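Local coordinates for protein L-Ribose isomerase (Acinetobacter, PDB 4Q0Q) that probably interconverts the aldose L-ribose and the ketose L-ribulose at a site that holds a cobalt(II) ion in this crystal, at residues T15-R20 / L255-S260; S79-A84 / S217-E222; M106-G111 / H199-P204. All blocks are in the same frame, centred on the assembly; numbering follows the deposited sequence.

Contact 1 (T15-R20 / L255-S260); sequences TSITRR and LQTAIS. With RUU (alpha-L-ribulofuranose), chain G.
Ile17 and Ile259 form a single beta bridge of the parallel bonding pattern, tying the C-terminal tail to the run-up of helix 19-35. Ile17 N donates to Ala258 O at 2.9 Å, almost straight at 174°, and Ser260 N returns to Ile17 O at 2.8 Å. Ile17 O also receives a CA-H...O contact from Ile259 CA at 3.1 Å. Beside the bridge, Ser16 OG and Ser260 OG share a hydrogen bond of 3.2 Å.

The two isoleucines run side by side, Ile17 CG2 resting 4.0 Å from Ile259 CG1. The other branch, Ile259 CG2, sits over one face of the Arg19 guanidinium, 3.7 Å from Arg19 NE. Bends at chi2 (49°) and chi3 (61°) fold the arginine back to that methyl group, and salt bridges to Asp23 and Asp47 hold its end.

Further out, Thr18 is the N-cap of helix 19-35, with OG1 accepting from Glu21 N, while Thr257 OG1 bonds to Gly50 O, and a ribulofuranose lies against Arg19 and Arg20 at the helix start. Two backbone hydrogen bonds thus set how the tail lies against residues 16-18, and an ion-paired guanidinium offers its flat face to an aliphatic branch while carboxylates engage NH1 and NH2.

Contact 2 (S79-A84 / S217-E222); sequences SLNEPA and STYSHE. With QDK (L-ribulose), chain E; RUU (alpha-L-ribulofuranose), chain C.
Asn81 and Tyr219 build a buried amide-on-ring contact where the end of strand 73-82 meets the loop that leaves strand 211-217. The Asn81 amide lies nearly flat over the phenol ring, the two planes only 11° apart, with OD1 3.4 Å above the plane of Tyr219 and shifted toward its rim.

The same amide grips the main chain of Ser220 at both ends. Ser220 N donates to Asn81 OD1 at 2.9 Å (168°), and Asn81 ND2 donates to Ser220 O at 3.2 Å; each acceptor is met in its carbonyl plane on a lone pair. Paired bonds of this kind fix the rotation of the amide and so keep it flat on the ring. Tyr219 reaches beneath it with CG anti to the backbone N (chi1 -163°). At the ring edge lies Glu82 O, 3.5 Å from Tyr219 CD1, while Pro83 CG packs obliquely 3.6 Å from Tyr219 CE1. Trp237 adjoins Tyr219 and Pro83.

From Ser220 the chain of bonds continues toward the metal site. Ser220 OG donates to Glu222 OE1 at 2.7 Å, from above the carboxylate plane, and Glu222 OE2 accepts from O4 of the cobalt-bound ribulofuranose, also at 2.7 Å. Arg254 and Asn243 share that carboxylate oxygen. At the strand itself, a separate L-ribulose gives Asn81 O a weak hydrogen bond.

The side-chain amide pairs with the backbone N and O of Ser220 much as a neighbouring strand's peptide would, and the hydroxyl of that serine probably helps position the glutamate that binds the sugar.

Contact 3 (M106-G111 / H199-P204); sequences MIVHPG and HAFRCP. With CO (cobalt (II) ion), chain B; RUU (alpha-L-ribulofuranose), chain C.
Met106 meets Phe201 at about a right angle, in a Met-aromatic contact made at the ring edge: Met106 SD is 5.2 Å from the centroid of the Phe201 ring and 77° off its normal. The thioether turns at chi3 (-67°) to bring its methyl group in, CE approaching Phe201 CZ to 3.6 Å. Val108 comes obliquely to the next ring atom, with CG2 3.9 Å from Phe201 CE1, while its CG1 turns to Cys203 CB. The ribulofuranose borders these side chains: its C1 lies at the edge of the Phe201 ring, in its plane, and 3.9 Å from Met106 SD. That sugar chelates the cobalt through O1 and O2, and His199 NE2 binds the metal at 2.2 Å, with His117, His119 and Glu124 completing the site.

Beyond the side chains, Gly111 N donates to Cys203 O at 2.8 Å, and a water links Gly111 O to Arg202 NH1; Glu134 pairs with Arg202 NE.

The contact joins the two sheets of a cupin-like barrel. Strand 106-108 lies between 73-82 and 211-217 in one, strand 199-202 between 132-137 and 113-118 in the other, their axes 8.9 Å apart and inclined at 59°.

The three contacts close progressively smaller loops of the chain: contact 1 joins the two ends, contact 2 falls within that span, and contact 3 within contact 2. Centre to centre, contact 1 is about 25 Å from contact 2 and 20 Å from contact 3, lying on the surface at the start of helix 19-35. Contacts 2 and 3 are buried, with centres about 21 Å apart on opposite sides of the chain's centre. Their strands 73-82 and 101-108 are consecutive in sequence and neighbours in the six-stranded sheet, and both contacts touch the same cobalt-bound ribulofuranose. Contacts 2 and 3 thus border the metal-centred sugar site, while contact 1 ties the chain ends together away from it.

Contact 1 (T15-R20 / L255-S260)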
loop_
_atom_site.group_PDB
_atom_site.type_symbol
_atom_site.label_atom_id
_atom_site.label_comp_id
_atom_site.label_asym_id
_atom_site.label_seq_id
_atom_site.Cartn_x
_atom_site.Cartn_y
_atom_site.Cartn_z
ATOM N N THR A 15 7.786 0.264 -36.348
ATOM C CA THR A 15 7.665 -1.174 -36.567
ATOM C C THR A 15 8.378 -1.920 -35.448
ATOM O O THR A 15 8.506 -3.146 -35.478
ATOM C CB THR A 15 8.285 -1.602 -37.911
ATOM O OG1 THR A 15 9.679 -1.270 -37.919
ATOM C CG2 THR A 15 7.585 -0.906 -39.065
ATOM N N SER A 16 8.852 -1.163 -34.465
ATOM C CA SER A 16 9.545 -1.736 -33.323
ATOM C C SER A 16 9.669 -0.692 -32.226
ATOM O O SER A 16 9.356 0.482 -32.422
ATOM C CB SER A 16 10.938 -2.229 -33.723
ATOM O OG SER A 16 11.776 -1.147 -34.087
ATOM N N ILE A 17 10.125 -1.140 -31.063
ATOM C CA ILE A 17 10.302 -0.267 -29.917
ATOM C C ILE A 17 11.786 -0.260 -29.576
ATOM O O ILE A 17 12.433 -1.306 -29.577
ATOM C CB ILE A 17 9.478 -0.787 -28.710
ATOM C CG1 ILE A 17 9.699 0.103 -27.490
ATOM C CG2 ILE A 17 9.863 -2.222 -28.396
ATOM C CD1 ILE A 17 8.868 -0.313 -26.296
ATOM N N THR A 18 12.335 0.917 -29.299
ATOM C CA THR A 18 13.749 0.999 -28.969
ATOM C C THR A 18 14.023 0.374 -27.617
ATOM O O THR A 18 13.134 0.279 -26.768
ATOM C CB THR A 18 14.253 2.447 -28.914
ATOM O OG1 THR A 18 13.670 3.122 -27.789
ATOM C CG2 THR A 18 13.903 3.176 -30.199
ATOM N N ARG A 19 15.261 -0.060 -27.430
ATOM C CA ARG A 19 15.679 -0.658 -26.177
ATOM C C ARG A 19 15.346 0.291 -25.027
ATOM O O ARG A 19 14.868 -0.143 -23.980
ATOM C CB ARG A 19 17.184 -0.949 -26.219
ATOM C CG ARG A 19 17.797 -1.339 -24.886
ATOM C CD ARG A 19 17.002 -2.428 -24.183
ATOM N NE ARG A 19 16.929 -3.669 -24.946
ATOM C CZ ARG A 19 16.329 -4.770 -24.504
ATOM N NH1 ARG A 19 16.298 -5.868 -25.251
ATOM N NH2 ARG A 19 15.755 -4.770 -23.308
ATOM N N ARG A 20 15.586 1.585 -25.230
ATOM C CA ARG A 20 15.307 2.581 -24.200
ATOM C C ARG A 20 13.815 2.676 -23.888
ATOM O O ARG A 20 13.419 2.711 -22.725
ATOM C CB ARG A 20 15.826 3.959 -24.617
ATOM C CG ARG A 20 15.446 5.064 -23.636
ATOM C CD ARG A 20 15.943 6.438 -24.060
ATOM N NE ARG A 20 15.346 7.487 -23.239
ATOM C CZ ARG A 20 15.636 8.779 -23.344
ATOM N NH1 ARG A 20 16.525 9.195 -24.239
ATOM N NH2 ARG A 20 15.036 9.662 -22.557
ATOM N N LEU A 255 3.409 -13.345 -29.108
ATOM C CA LEU A 255 4.552 -14.205 -28.828
ATOM C C LEU A 255 5.953 -13.607 -28.981
ATOM O O LEU A 255 6.940 -14.268 -28.658
ATOM C CB LEU A 255 4.438 -15.482 -29.667
ATOM C CG LEU A 255 3.122 -16.253 -29.497
ATOM C CD1 LEU A 255 3.111 -17.462 -30.416
ATOM C CD2 LEU A 255 2.953 -16.684 -28.046
ATOM N N GLN A 256 6.057 -12.375 -29.466
ATOM C CA GLN A 256 7.375 -11.757 -29.614
ATOM C C GLN A 256 7.326 -10.245 -29.787
ATOM O O GLN A 256 6.519 -9.721 -30.560
ATOM C CB GLN A 256 8.133 -12.366 -30.798
ATOM C CG GLN A 256 9.619 -12.013 -30.801
ATOM C CD GLN A 256 10.318 -12.374 -32.099
ATOM O OE1 GLN A 256 10.073 -13.433 -32.676
ATOM N NE2 GLN A 256 11.206 -11.496 -32.559
ATOM N N THR A 257 8.202 -9.552 -29.066
ATOM C CA THR A 257 8.282 -8.098 -29.127
ATOM C C THR A 257 9.530 -7.688 -29.906
ATOM O O THR A 257 10.621 -8.202 -29.660
ATOM C CB THR A 257 8.365 -7.488 -27.714
ATOM O OG1 THR A 257 7.279 -7.979 -26.919
ATOM C CG2 THR A 257 8.299 -5.965 -27.782
ATOM N N ALA A 258 9.369 -6.761 -30.843
ATOM C CA ALA A 258 10.489 -6.295 -31.652
ATOM C C ALA A 258 11.193 -5.122 -30.978
ATOM O O ALA A 258 10.698 -3.994 -30.984
ATOM C CB ALA A 258 9.996 -5.891 -33.036
ATOM N N ILE A 259 12.357 -5.396 -30.399
ATOM C CA ILE A 259 13.127 -4.368 -29.710
ATOM C C ILE A 259 14.393 -4.008 -30.489
ATOM O O ILE A 259 15.204 -4.878 -30.808
ATOM C CB ILE A 259 13.524 -4.843 -28.296
ATOM C CG1 ILE A 259 12.271 -5.266 -27.524
ATOM C CG2 ILE A 259 14.256 -3.731 -27.555
ATOM C CD1 ILE A 259 12.564 -6.052 -26.260
ATOM N N SER A 260 14.551 -2.724 -30.790
ATOM C CA SER A 260 15.712 -2.242 -31.530
ATOM C C SER A 260 16.587 -1.340 -30.658
ATOM O O SER A 260 16.664 -0.121 -30.937
ATOM C CB SER A 260 15.263 -1.485 -32.786
ATOM O OG SER A 260 14.425 -0.390 -32.456
ATOM O OXT SER A 260 17.184 -1.867 -29.694
HETATM C C1 RUU G . 19.188 0.070 -20.477
HETATM O O1 RUU G . 19.902 -0.065 -19.255
HETATM C C2 RUU G . 19.073 1.526 -20.893
HETATM O O2 RUU G . 17.873 2.083 -20.374
HETATM C C3 RUU G . 19.133 1.730 -22.401
HETATM O O3 RUU G . 17.830 1.966 -22.908
HETATM C C4 RUU G . 20.003 2.976 -22.593
HETATM O O4 RUU G . 19.177 4.106 -22.829
HETATM C C5 RUU G . 20.753 3.155 -21.275
HETATM O O5 RUU G . 20.179 2.242 -20.323
#

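Contact 2 (S79-A84 / S217-E222)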
loop_
_atom_site.group_PDB
_atom_site.type_symbol
_atom_site.label_atom_id
_atom_site.label_comp_id
_atom_site.label_asym_id
_atom_site.label_seq_id
_atom_site.Cartn_x
_atom_site.Cartn_y
_atom_site.Cartn_z
ATOM N N SER A 79 3.770 -14.099 -12.153
ATOM C CA SER A 79 4.420 -14.597 -10.941
ATOM C C SER A 79 4.181 -16.089 -10.749
ATOM O O SER A 79 4.905 -16.763 -10.007
ATOM C CB SER A 79 3.903 -13.849 -9.705
ATOM O OG SER A 79 2.537 -14.140 -9.465
ATOM N N LEU A 80 3.156 -16.607 -11.417
ATOM C CA LEU A 80 2.821 -18.009 -11.285
ATOM C C LEU A 80 2.100 -18.577 -12.506
ATOM O O LEU A 80 1.165 -17.969 -13.033
ATOM C CB LEU A 80 1.939 -18.203 -10.046
ATOM C CG LEU A 80 1.513 -19.637 -9.723
ATOM C CD1 LEU A 80 2.681 -20.404 -9.113
ATOM C CD2 LEU A 80 0.333 -19.611 -8.762
ATOM N N ASN A 81 2.561 -19.741 -12.949
ATOM C CA ASN A 81 1.970 -20.473 -14.063
ATOM C C ASN A 81 2.312 -21.926 -13.760
ATOM O O ASN A 81 3.237 -22.517 -14.323
ATOM C CB ASN A 81 2.555 -20.031 -15.409
ATOM C CG ASN A 81 1.681 -20.452 -16.581
ATOM O OD1 ASN A 81 0.458 -20.521 -16.458
ATOM N ND2 ASN A 81 2.301 -20.714 -17.725
ATOM N N GLU A 82 1.541 -22.474 -12.829
ATOM C CA GLU A 82 1.692 -23.828 -12.330
ATOM C C GLU A 82 0.716 -24.814 -12.975
ATOM O O GLU A 82 -0.499 -24.625 -12.923
ATOM C CB GLU A 82 1.493 -23.802 -10.809
ATOM C CG GLU A 82 1.282 -25.162 -10.158
ATOM C CD GLU A 82 2.453 -26.098 -10.364
ATOM O OE1 GLU A 82 3.604 -25.653 -10.197
ATOM O OE2 GLU A 82 2.221 -27.280 -10.683
ATOM N N PRO A 83 1.246 -25.889 -13.585
ATOM C CA PRO A 83 0.453 -26.928 -14.249
ATOM C C PRO A 83 -0.494 -27.652 -13.295
ATOM O O PRO A 83 -1.595 -28.052 -13.684
ATOM C CB PRO A 83 1.520 -27.871 -14.820
ATOM C CG PRO A 83 2.699 -26.958 -15.048
ATOM C CD PRO A 83 2.688 -26.128 -13.782
ATOM N N ALA A 84 -0.066 -27.809 -12.046
ATOM C CA ALA A 84 -0.866 -28.499 -11.037
ATOM C C ALA A 84 -1.194 -29.926 -11.497
ATOM O O ALA A 84 -2.287 -30.447 -11.255
ATOM C CB ALA A 84 -2.147 -27.726 -10.759
ATOM N N SER A 217 -6.031 -17.108 -12.835
ATOM C CA SER A 217 -6.702 -17.988 -13.776
ATOM C C SER A 217 -6.097 -19.375 -13.831
ATOM O O SER A 217 -5.161 -19.682 -13.093
ATOM C CB SER A 217 -6.610 -17.375 -15.164
ATOM O OG SER A 217 -5.286 -17.486 -15.653
ATOM N N THR A 218 -6.642 -20.213 -14.713
ATOM C CA THR A 218 -6.108 -21.553 -14.885
ATOM C C THR A 218 -4.839 -21.392 -15.730
ATOM O O THR A 218 -4.512 -20.282 -16.152
ATOM C CB THR A 218 -7.130 -22.519 -15.574
ATOM O OG1 THR A 218 -7.539 -21.996 -16.844
ATOM C CG2 THR A 218 -8.351 -22.720 -14.691
ATOM N N TYR A 219 -4.135 -22.492 -15.971
ATOM C CA TYR A 219 -2.877 -22.477 -16.709
ATOM C C TYR A 219 -2.876 -21.735 -18.042
ATOM O O TYR A 219 -3.800 -21.854 -18.840
ATOM C CB TYR A 219 -2.398 -23.912 -16.932
ATOM C CG TYR A 219 -0.947 -24.008 -17.320
ATOM C CD1 TYR A 219 0.059 -23.921 -16.357
ATOM C CD2 TYR A 219 -0.572 -24.198 -18.652
ATOM C CE1 TYR A 219 1.405 -24.027 -16.707
ATOM C CE2 TYR A 219 0.768 -24.306 -19.012
ATOM C CZ TYR A 219 1.751 -24.222 -18.035
ATOM O OH TYR A 219 3.075 -24.359 -18.380
ATOM N N SER A 220 -1.807 -20.984 -18.284
ATOM C CA SER A 220 -1.679 -20.220 -19.517
ATOM C C SER A 220 -0.729 -20.911 -20.507
ATOM O O SER A 220 0.479 -20.968 -20.290
ATOM C CB SER A 220 -1.185 -18.812 -19.186
ATOM O OG SER A 220 -1.151 -18.001 -20.343
ATOM N N HIS A 221 -1.290 -21.459 -21.582
ATOM C CA HIS A 221 -0.508 -22.140 -22.616
ATOM C C HIS A 221 -0.075 -21.097 -23.645
ATOM O O HIS A 221 -0.799 -20.833 -24.602
ATOM C CB HIS A 221 -1.364 -23.207 -23.307
ATOM C CG HIS A 221 -1.936 -24.229 -22.373
ATOM N ND1 HIS A 221 -1.209 -25.300 -21.901
ATOM C CD2 HIS A 221 -3.160 -24.329 -21.805
ATOM C CE1 HIS A 221 -1.956 -26.012 -21.079
ATOM N NE2 HIS A 221 -3.146 -25.445 -21.002
ATOM N N GLU A 222 1.099 -20.505 -23.446
ATOM C CA GLU A 222 1.597 -19.472 -24.351
ATOM C C GLU A 222 3.071 -19.651 -24.705
ATOM O O GLU A 222 3.951 -19.352 -23.899
ATOM C CB GLU A 222 1.407 -18.087 -23.722
ATOM C CG GLU A 222 -0.030 -17.740 -23.362
ATOM C CD GLU A 222 -0.152 -16.383 -22.681
ATOM O OE1 GLU A 222 0.395 -16.219 -21.567
ATOM O OE2 GLU A 222 -0.795 -15.478 -23.260
HETATM C C1 QDK E . 7.264 -16.502 -12.101
HETATM O O1 QDK E . 8.217 -15.557 -12.545
HETATM C C2 QDK E . 7.370 -17.753 -12.935
HETATM O O2 QDK E . 8.452 -18.337 -13.043
HETATM C C3 QDK E . 6.187 -18.187 -13.784
HETATM O O3 QDK E . 6.473 -17.956 -15.156
HETATM C C4 QDK E . 5.898 -19.671 -13.556
HETATM O O4 QDK E . 6.980 -20.453 -14.040
HETATM C C5 QDK E . 5.690 -19.929 -12.069
HETATM O O5 QDK E . 5.317 -21.279 -11.863
HETATM C C1 RUU C . -6.000 -11.568 -20.250
HETATM O O1 RUU C . -7.293 -11.665 -20.840
HETATM C C2 RUU C . -4.986 -12.354 -21.049
HETATM O O2 RUU C . -5.398 -13.710 -21.163
HETATM C C3 RUU C . -3.561 -12.300 -20.518
HETATM O O3 RUU C . -3.316 -13.405 -19.664
HETATM C C4 RUU C . -2.737 -12.442 -21.803
HETATM O O4 RUU C . -2.641 -13.819 -22.144
HETATM C C5 RUU C . -3.590 -11.737 -22.851
HETATM O O5 RUU C . -4.944 -11.792 -22.369
#

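Contact 3 (M106-G111 / H199-P204)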
loop_
_atom_site.group_PDB
_atom_site.type_symbol
_atom_site.label_atom_id
_atom_site.label_comp_id
_atom_site.label_asym_id
_atom_site.label_seq_id
_atom_site.Cartn_x
_atom_site.Cartn_y
_atom_site.Cartn_z
ATOM N N MET A 106 -1.214 -7.233 -14.640
ATOM C CA MET A 106 -1.331 -6.649 -15.964
ATOM C C MET A 106 -1.412 -5.135 -15.854
ATOM O O MET A 106 -2.157 -4.598 -15.037
ATOM C CB MET A 106 -2.566 -7.218 -16.678
ATOM C CG MET A 106 -2.540 -8.749 -16.778
ATOM S SD MET A 106 -3.871 -9.471 -17.788
ATOM C CE MET A 106 -5.289 -9.085 -16.791
ATOM N N ILE A 107 -0.616 -4.450 -16.665
ATOM C CA ILE A 107 -0.604 -3.001 -16.642
ATOM C C ILE A 107 -0.907 -2.457 -18.029
ATOM O O ILE A 107 -0.206 -2.749 -18.996
ATOM C CB ILE A 107 0.754 -2.466 -16.131
ATOM C CG1 ILE A 107 1.036 -3.062 -14.747
ATOM C CG2 ILE A 107 0.727 -0.932 -16.067
ATOM C CD1 ILE A 107 2.321 -2.590 -14.115
ATOM N N VAL A 108 -1.977 -1.673 -18.100
ATOM C CA VAL A 108 -2.451 -1.078 -19.338
ATOM C C VAL A 108 -2.525 0.434 -19.197
ATOM O O VAL A 108 -3.150 0.956 -18.273
ATOM C CB VAL A 108 -3.856 -1.634 -19.689
ATOM C CG1 VAL A 108 -4.393 -0.986 -20.954
ATOM C CG2 VAL A 108 -3.776 -3.142 -19.840
ATOM N N HIS A 109 -1.880 1.142 -20.118
ATOM C CA HIS A 109 -1.883 2.587 -20.063
ATOM C C HIS A 109 -3.145 3.190 -20.634
ATOM O O HIS A 109 -3.877 2.532 -21.369
ATOM C CB HIS A 109 -0.628 3.140 -20.737
ATOM C CG HIS A 109 0.565 3.136 -19.834
ATOM N ND1 HIS A 109 1.205 1.976 -19.454
ATOM C CD2 HIS A 109 1.185 4.143 -19.175
ATOM C CE1 HIS A 109 2.167 2.269 -18.599
ATOM N NE2 HIS A 109 2.175 3.576 -18.412
ATOM N N PRO A 110 -3.416 4.461 -20.299
ATOM C CA PRO A 110 -4.608 5.180 -20.756
ATOM C C PRO A 110 -4.941 5.009 -22.230
ATOM O O PRO A 110 -4.129 5.318 -23.103
ATOM C CB PRO A 110 -4.303 6.627 -20.378
ATOM C CG PRO A 110 -3.419 6.479 -19.176
ATOM C CD PRO A 110 -2.503 5.373 -19.588
ATOM N N GLY A 111 -6.144 4.502 -22.487
ATOM C CA GLY A 111 -6.598 4.286 -23.848
ATOM C C GLY A 111 -6.128 3.012 -24.533
ATOM O O GLY A 111 -6.676 2.630 -25.565
ATOM N N HIS A 199 -13.141 -11.861 -25.085
ATOM C CA HIS A 199 -12.976 -10.754 -24.160
ATOM C C HIS A 199 -11.820 -9.837 -24.532
ATOM O O HIS A 199 -10.891 -10.226 -25.236
ATOM C CB HIS A 199 -12.800 -11.247 -22.712
ATOM C CG HIS A 199 -11.599 -12.114 -22.495
ATOM N ND1 HIS A 199 -11.533 -13.419 -22.930
ATOM C CD2 HIS A 199 -10.417 -11.860 -21.885
ATOM C CE1 HIS A 199 -10.362 -13.932 -22.602
ATOM N NE2 HIS A 199 -9.664 -13.008 -21.967
ATOM N N ALA A 200 -11.919 -8.602 -24.056
ATOM C CA ALA A 200 -10.920 -7.571 -24.274
ATOM C C ALA A 200 -11.131 -6.541 -23.178
ATOM O O ALA A 200 -12.164 -6.542 -22.507
ATOM C CB ALA A 200 -11.114 -6.922 -25.643
ATOM N N PHE A 201 -10.145 -5.674 -22.982
ATOM C CA PHE A 201 -10.264 -4.630 -21.982
ATOM C C PHE A 201 -9.271 -3.503 -22.206
ATOM O O PHE A 201 -8.261 -3.672 -22.883
ATOM C CB PHE A 201 -10.131 -5.215 -20.562
ATOM C CG PHE A 201 -8.818 -5.898 -20.281
ATOM C CD1 PHE A 201 -7.727 -5.174 -19.809
ATOM C CD2 PHE A 201 -8.693 -7.281 -20.422
ATOM C CE1 PHE A 201 -6.534 -5.813 -19.474
ATOM C CE2 PHE A 201 -7.499 -7.933 -20.090
ATOM C CZ PHE A 201 -6.419 -7.196 -19.615
ATOM N N ARG A 202 -9.588 -2.342 -21.653
ATOM C CA ARG A 202 -8.729 -1.177 -21.778
ATOM C C ARG A 202 -8.778 -0.363 -20.499
ATOM O O ARG A 202 -9.625 -0.579 -19.634
ATOM C CB ARG A 202 -9.213 -0.267 -22.909
ATOM C CG ARG A 202 -10.438 0.558 -22.511
ATOM C CD ARG A 202 -10.749 1.675 -23.482
ATOM N NE ARG A 202 -11.793 2.556 -22.965
ATOM C CZ ARG A 202 -12.195 3.674 -23.562
ATOM N NH1 ARG A 202 -11.639 4.055 -24.708
ATOM N NH2 ARG A 202 -13.145 4.417 -23.007
ATOM N N CYS A 203 -7.860 0.592 -20.416
ATOM C CA CYS A 203 -7.792 1.527 -19.319
ATOM C C CYS A 203 -8.429 2.782 -19.916
ATOM O O CYS A 203 -8.087 3.176 -21.039
ATOM C CB CYS A 203 -6.330 1.803 -18.950
ATOM S SG CYS A 203 -6.067 3.206 -17.823
ATOM N N PRO A 204 -9.383 3.404 -19.205
ATOM C CA PRO A 204 -10.027 4.618 -19.725
ATOM C C PRO A 204 -8.949 5.628 -20.147
ATOM O O PRO A 204 -7.945 5.787 -19.465
ATOM C CB PRO A 204 -10.844 5.109 -18.536
ATOM C CG PRO A 204 -11.238 3.827 -17.848
ATOM C CD PRO A 204 -9.942 3.032 -17.891
HETATM CO CO CO B . -7.613 -13.736 -21.801
HETATM C C1 RUU C . -6.000 -11.568 -20.250
HETATM O O1 RUU C . -7.293 -11.665 -20.840
HETATM C C2 RUU C . -4.986 -12.354 -21.049
HETATM O O2 RUU C . -5.398 -13.710 -21.163
HETATM C C3 RUU C . -3.561 -12.300 -20.518
HETATM O O3 RUU C . -3.316 -13.405 -19.664
HETATM C C4 RUU C . -2.737 -12.442 -21.803
HETATM O O4 RUU C . -2.641 -13.819 -22.144
HETATM C C5 RUU C . -3.590 -11.737 -22.851
HETATM O O5 RUU C . -4.944 -11.792 -22.369
HETATM O O HOH W 1 -9.183 3.881 -26.137
#